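Local atomic coordinates of solute carrier family 15 member 1 (Mus musculus, PDB entry 5A9D), a protein that carries small peptides across the intestinal cell membrane together with protons, and is represented here by its immunoglobulin-like extracellular domain. Residues A[17-22]-A[46-51]; A[60-65]-A[79-84]. All coordinates share one frame; numbering follows the deposited sequence.

Overall arrangement
Both contacts lie in the N-terminal immunoglobulin-like sandwich of the extracellular domain, on the same side of the chain's centre and with their centres about 10 Å apart. Interaction 1 comes first along the chain and pairs strand 17-21 with strand 49-52, the two inner strands of one antiparallel sheet. Interaction 2 follows, joining the loop that leaves strand 58-60 of that sheet to strand 80-88, an outer strand of the facing sheet. The two meet where V61 N approaches I48 O at 2.8 Å, probably a hydrogen bond, and where I50 packs on V61. Interaction 1 thus builds the centre of one sheet, and interaction 2 ties that sheet's margin to its partner across the sandwich.

Interaction 1: A[17-22]-A[46-51]; sequences MTVHFP and TSINIS
V19, I48 and I50 meet on one face of an antiparallel strand pair, while T18, H20, N49 and S51 occupy the other. On the apolar face V19 sends one methyl to each isoleucine. V19 CG1, set opposite the backbone N (chi1 179°), reaches I48 CG2 at 3.5 Å, the two side chains slanting across one another; V19 CG2 lies alongside I50 CG1 at 4.1 Å, both pointing the same way. M17 joins from the strand end: its chain bends at chi3 (78°), which brings M17 CE to 3.5 Å from I50 CG2. At the far end the F21 ring approaches I48 obliquely, F21 CD1 standing 4.0 Å from I48 CG1; V19 CG1 lies over one face of that ring, offset toward the rim.

On the polar face the H20 imidazole lies with T18 CG2 above one side, offset toward the rim, and with N49 O and S51 OG at its edge. H20 NE2 makes a weak hydrogen bond, 3.4 Å to S51 OG; the stronger partner is S25 OG, on ND1, and together they limit the ring's rotation. Backbone bonds fix the pairing. T18 and S51 exchange two, and so do H20 and N49, whose shorter bond, H20 N to N49 O at 2.7 Å, is nearly straight (177°). V19 and I50 form the non-hydrogen-bonded pair between them.

The sheet continues beyond both strands: M17 and V19 bond through their backbones to L28 and V26, and I50 to T59. Across the immunoglobulin-like sandwich, the apolar face rests on the opposite sheet, V19 against V9 of strand 4-11 and L73 of strand 69-76, I50 against V75, and F21 stacked with F40 of strand 32-41.

Interaction 2: A[60-65]-A[79-84]; sequences TVAHDF and SQYRVV
Y81 and V83 of strand 80-88 pack against V61, A62, D64 and F65 in a contact that bridges the two sheets of the immunoglobulin-like sandwich along one margin. It is mainly apolar side-chain packing, pinned by one direct hydrogen bond, and joins the loop after strand 58-60 to an outermost strand of the facing sheet.

Y81 and V83 share the bridging, and Y81 supplies the direct hydrogen bond. With CG set between its backbone N and carbonyl carbon (chi1 74°), the Y81 ring extends toward the loop. V61 sits over one face: V61 CG2 makes a CH-pi contact, 4.2 Å from the Y81 ring centroid and almost exactly on the normal, and V61 CG1 touches Y81 CE2 at 3.6 Å. Beyond the ring, Y81 OH accepts a hydrogen bond from A62 N, 2.8 Å long and fairly straight (164°), so a loop amide is tied to the strand by a side chain.

Two residues on, V83 meets both D64 and F65, from directions roughly at right angles. F65 crosses it obliquely, with F65 CE1 3.7 Å from V83 CG1; the same ring meets H71 edge-to-face and reaches I7 of strand 4-11, linking this margin to the interior. Just before D64 the loop makes an inverse gamma turn centred on H63; D64 then meets V83 from the opposite direction. Its carboxylate touches the valine with both oxygens, D64 OD1 near V83 CG2 and D64 OD2 3.4 Å from V83 CB. One water completes the join, donating hydrogen bonds to D64 OD2 at 3.2 Å and to V83 O at 3.0 Å.

Interaction 1: A[17-22]-A[46-51]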
# COMPACT_ATOMS: atom_id res chain seq x y z
N MET A 17 18.23 -19.71 1.22
CA MET A 17 16.82 -20.04 1.32
C MET A 17 16.29 -20.32 -0.05
O MET A 17 16.77 -19.74 -1.03
CB MET A 17 16.02 -18.93 2.01
CG MET A 17 16.29 -18.88 3.48
SD MET A 17 15.25 -17.69 4.30
CE MET A 17 13.72 -18.64 4.37
N THR A 18 15.28 -21.18 -0.12
CA THR A 18 14.65 -21.58 -1.36
C THR A 18 13.15 -21.28 -1.33
O THR A 18 12.46 -21.58 -0.35
CB THR A 18 14.89 -23.10 -1.62
OG1 THR A 18 16.29 -23.39 -1.62
CG2 THR A 18 14.28 -23.55 -2.91
N VAL A 19 12.65 -20.72 -2.43
CA VAL A 19 11.22 -20.48 -2.64
C VAL A 19 10.83 -21.38 -3.79
O VAL A 19 11.39 -21.26 -4.90
CB VAL A 19 10.90 -19.00 -2.93
CG1 VAL A 19 9.40 -18.83 -3.15
CG2 VAL A 19 11.37 -18.11 -1.77
N HIS A 20 9.89 -22.28 -3.54
CA HIS A 20 9.40 -23.24 -4.52
C HIS A 20 8.09 -22.73 -5.07
O HIS A 20 7.08 -22.69 -4.37
CB HIS A 20 9.21 -24.65 -3.92
CG HIS A 20 10.42 -25.21 -3.24
ND1 HIS A 20 11.28 -26.06 -3.90
CD2 HIS A 20 10.86 -25.04 -1.97
CE1 HIS A 20 12.21 -26.39 -3.02
NE2 HIS A 20 11.99 -25.80 -1.84
N PHE A 21 8.13 -22.29 -6.31
CA PHE A 21 6.97 -21.80 -7.02
C PHE A 21 6.53 -22.96 -7.90
O PHE A 21 7.35 -23.85 -8.16
CB PHE A 21 7.37 -20.62 -7.92
CG PHE A 21 7.81 -19.37 -7.21
CD1 PHE A 21 6.86 -18.47 -6.70
CD2 PHE A 21 9.16 -19.04 -7.12
CE1 PHE A 21 7.26 -17.27 -6.09
CE2 PHE A 21 9.56 -17.86 -6.49
CZ PHE A 21 8.61 -16.97 -6.01
N PRO A 22 5.29 -23.03 -8.40
CA PRO A 22 4.93 -24.18 -9.26
C PRO A 22 5.77 -24.19 -10.55
O PRO A 22 5.87 -23.19 -11.26
CB PRO A 22 3.42 -24.00 -9.50
CG PRO A 22 2.97 -23.07 -8.38
CD PRO A 22 4.14 -22.13 -8.22
N THR A 46 -0.79 -22.07 -7.29
CA THR A 46 -1.48 -23.05 -6.43
C THR A 46 -0.99 -23.01 -4.99
O THR A 46 -1.81 -22.97 -4.07
CB THR A 46 -1.36 -24.46 -7.07
OG1 THR A 46 -1.88 -24.39 -8.40
CG2 THR A 46 -2.12 -25.53 -6.29
N SER A 47 0.34 -23.03 -4.80
CA SER A 47 1.00 -22.95 -3.50
C SER A 47 2.44 -22.48 -3.67
O SER A 47 3.01 -22.60 -4.76
CB SER A 47 0.95 -24.29 -2.75
OG SER A 47 1.89 -25.22 -3.25
N ILE A 48 3.02 -21.91 -2.61
CA ILE A 48 4.40 -21.45 -2.58
C ILE A 48 4.98 -21.96 -1.28
O ILE A 48 4.44 -21.68 -0.22
CB ILE A 48 4.52 -19.90 -2.74
CG1 ILE A 48 3.93 -19.42 -4.08
CG2 ILE A 48 6.00 -19.47 -2.62
CD1 ILE A 48 3.72 -17.89 -4.18
N ASN A 49 6.07 -22.74 -1.37
CA ASN A 49 6.76 -23.31 -0.22
C ASN A 49 8.10 -22.64 -0.07
O ASN A 49 8.74 -22.33 -1.07
CB ASN A 49 6.94 -24.83 -0.35
CG ASN A 49 5.68 -25.56 -0.73
OD1 ASN A 49 4.65 -25.48 -0.05
ND2 ASN A 49 5.74 -26.26 -1.85
N ILE A 50 8.53 -22.43 1.17
CA ILE A 50 9.80 -21.79 1.50
C ILE A 50 10.54 -22.72 2.44
O ILE A 50 9.96 -23.24 3.40
CB ILE A 50 9.56 -20.39 2.14
CG1 ILE A 50 8.82 -19.44 1.17
CG2 ILE A 50 10.87 -19.77 2.64
CD1 ILE A 50 8.22 -18.26 1.86
N SER A 51 11.82 -22.93 2.15
CA SER A 51 12.69 -23.76 2.97
C SER A 51 14.05 -23.10 3.19
O SER A 51 14.40 -22.16 2.47
CB SER A 51 12.84 -25.15 2.35
OG SER A 51 13.51 -25.13 1.10

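Interaction 2: A[60-65]-A[79-84]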
# COMPACT_ATOMS: atom_id res chain seq x y z
N THR A 60 4.52 -23.02 4.07
CA THR A 60 3.63 -22.70 2.95
C THR A 60 3.16 -21.25 3.10
O THR A 60 2.77 -20.84 4.19
CB THR A 60 2.46 -23.72 2.85
OG1 THR A 60 2.99 -25.04 2.86
CG2 THR A 60 1.62 -23.54 1.58
N VAL A 61 3.17 -20.49 1.99
CA VAL A 61 2.79 -19.08 1.94
C VAL A 61 1.28 -18.86 1.88
O VAL A 61 0.60 -19.50 1.07
CB VAL A 61 3.53 -18.38 0.76
CG1 VAL A 61 3.21 -16.89 0.69
CG2 VAL A 61 5.02 -18.60 0.88
N ALA A 62 0.76 -17.94 2.73
CA ALA A 62 -0.65 -17.53 2.79
C ALA A 62 -0.92 -16.72 1.54
O ALA A 62 -0.25 -15.71 1.33
CB ALA A 62 -0.88 -16.66 4.02
N HIS A 63 -1.82 -17.22 0.67
CA HIS A 63 -2.12 -16.63 -0.65
C HIS A 63 -2.68 -15.20 -0.60
O HIS A 63 -3.87 -14.93 -0.81
CB HIS A 63 -3.00 -17.57 -1.50
CG HIS A 63 -2.20 -18.65 -2.15
ND1 HIS A 63 -1.06 -18.37 -2.91
CD2 HIS A 63 -2.36 -20.00 -2.09
CE1 HIS A 63 -0.58 -19.54 -3.29
NE2 HIS A 63 -1.33 -20.55 -2.82
N ASP A 64 -1.75 -14.28 -0.38
CA ASP A 64 -2.00 -12.87 -0.35
C ASP A 64 -1.23 -12.23 -1.52
O ASP A 64 -0.29 -11.46 -1.31
CB ASP A 64 -1.73 -12.25 1.05
CG ASP A 64 -0.29 -11.98 1.45
OD1 ASP A 64 0.38 -12.92 1.91
OD2 ASP A 64 0.11 -10.79 1.42
N PHE A 65 -1.63 -12.61 -2.76
CA PHE A 65 -1.08 -12.01 -3.97
C PHE A 65 -2.20 -11.46 -4.80
O PHE A 65 -3.18 -12.15 -5.04
CB PHE A 65 -0.23 -12.99 -4.77
CG PHE A 65 0.99 -13.47 -4.04
CD1 PHE A 65 2.13 -12.69 -3.98
CD2 PHE A 65 0.99 -14.71 -3.41
CE1 PHE A 65 3.26 -13.14 -3.29
CE2 PHE A 65 2.11 -15.15 -2.71
CZ PHE A 65 3.25 -14.38 -2.68
N SER A 79 12.67 -20.24 7.88
CA SER A 79 11.52 -20.33 6.97
C SER A 79 10.40 -19.30 7.28
O SER A 79 9.21 -19.63 7.30
CB SER A 79 10.99 -21.76 6.88
OG SER A 79 12.00 -22.62 6.35
N GLN A 80 10.81 -18.04 7.51
CA GLN A 80 9.89 -16.92 7.77
C GLN A 80 9.72 -16.12 6.48
O GLN A 80 10.60 -16.12 5.64
CB GLN A 80 10.45 -15.99 8.87
CG GLN A 80 10.90 -16.66 10.16
CD GLN A 80 9.77 -17.40 10.82
OE1 GLN A 80 8.82 -16.80 11.34
NE2 GLN A 80 9.81 -18.71 10.75
N TYR A 81 8.60 -15.46 6.34
CA TYR A 81 8.33 -14.64 5.16
C TYR A 81 7.38 -13.49 5.48
O TYR A 81 6.70 -13.51 6.49
CB TYR A 81 7.77 -15.49 3.98
CG TYR A 81 6.33 -15.93 4.16
CD1 TYR A 81 6.02 -17.08 4.87
CD2 TYR A 81 5.28 -15.15 3.66
CE1 TYR A 81 4.69 -17.46 5.10
CE2 TYR A 81 3.95 -15.51 3.89
CZ TYR A 81 3.66 -16.68 4.58
OH TYR A 81 2.37 -17.08 4.79
N ARG A 82 7.34 -12.52 4.57
CA ARG A 82 6.39 -11.42 4.56
C ARG A 82 6.22 -10.99 3.11
O ARG A 82 7.21 -10.78 2.40
CB ARG A 82 6.85 -10.23 5.41
CG ARG A 82 5.73 -9.15 5.47
CD ARG A 82 6.22 -7.82 6.00
NE ARG A 82 6.99 -7.99 7.23
CZ ARG A 82 6.46 -7.98 8.45
NH1 ARG A 82 5.16 -7.77 8.62
NH2 ARG A 82 7.23 -8.18 9.52
N VAL A 83 4.96 -10.87 2.67
CA VAL A 83 4.64 -10.40 1.32
C VAL A 83 4.48 -8.90 1.44
O VAL A 83 3.68 -8.43 2.22
CB VAL A 83 3.40 -11.08 0.69
CG1 VAL A 83 3.08 -10.49 -0.69
CG2 VAL A 83 3.57 -12.59 0.62
N VAL A 84 5.28 -8.15 0.67
CA VAL A 84 5.27 -6.68 0.61
C VAL A 84 4.68 -6.29 -0.75
O VAL A 84 5.07 -6.81 -1.78
CB VAL A 84 6.73 -6.14 0.82
CG1 VAL A 84 6.82 -4.63 0.54
CG2 VAL A 84 7.22 -6.45 2.23
O HOH W 1 0.83 -7.70 1.53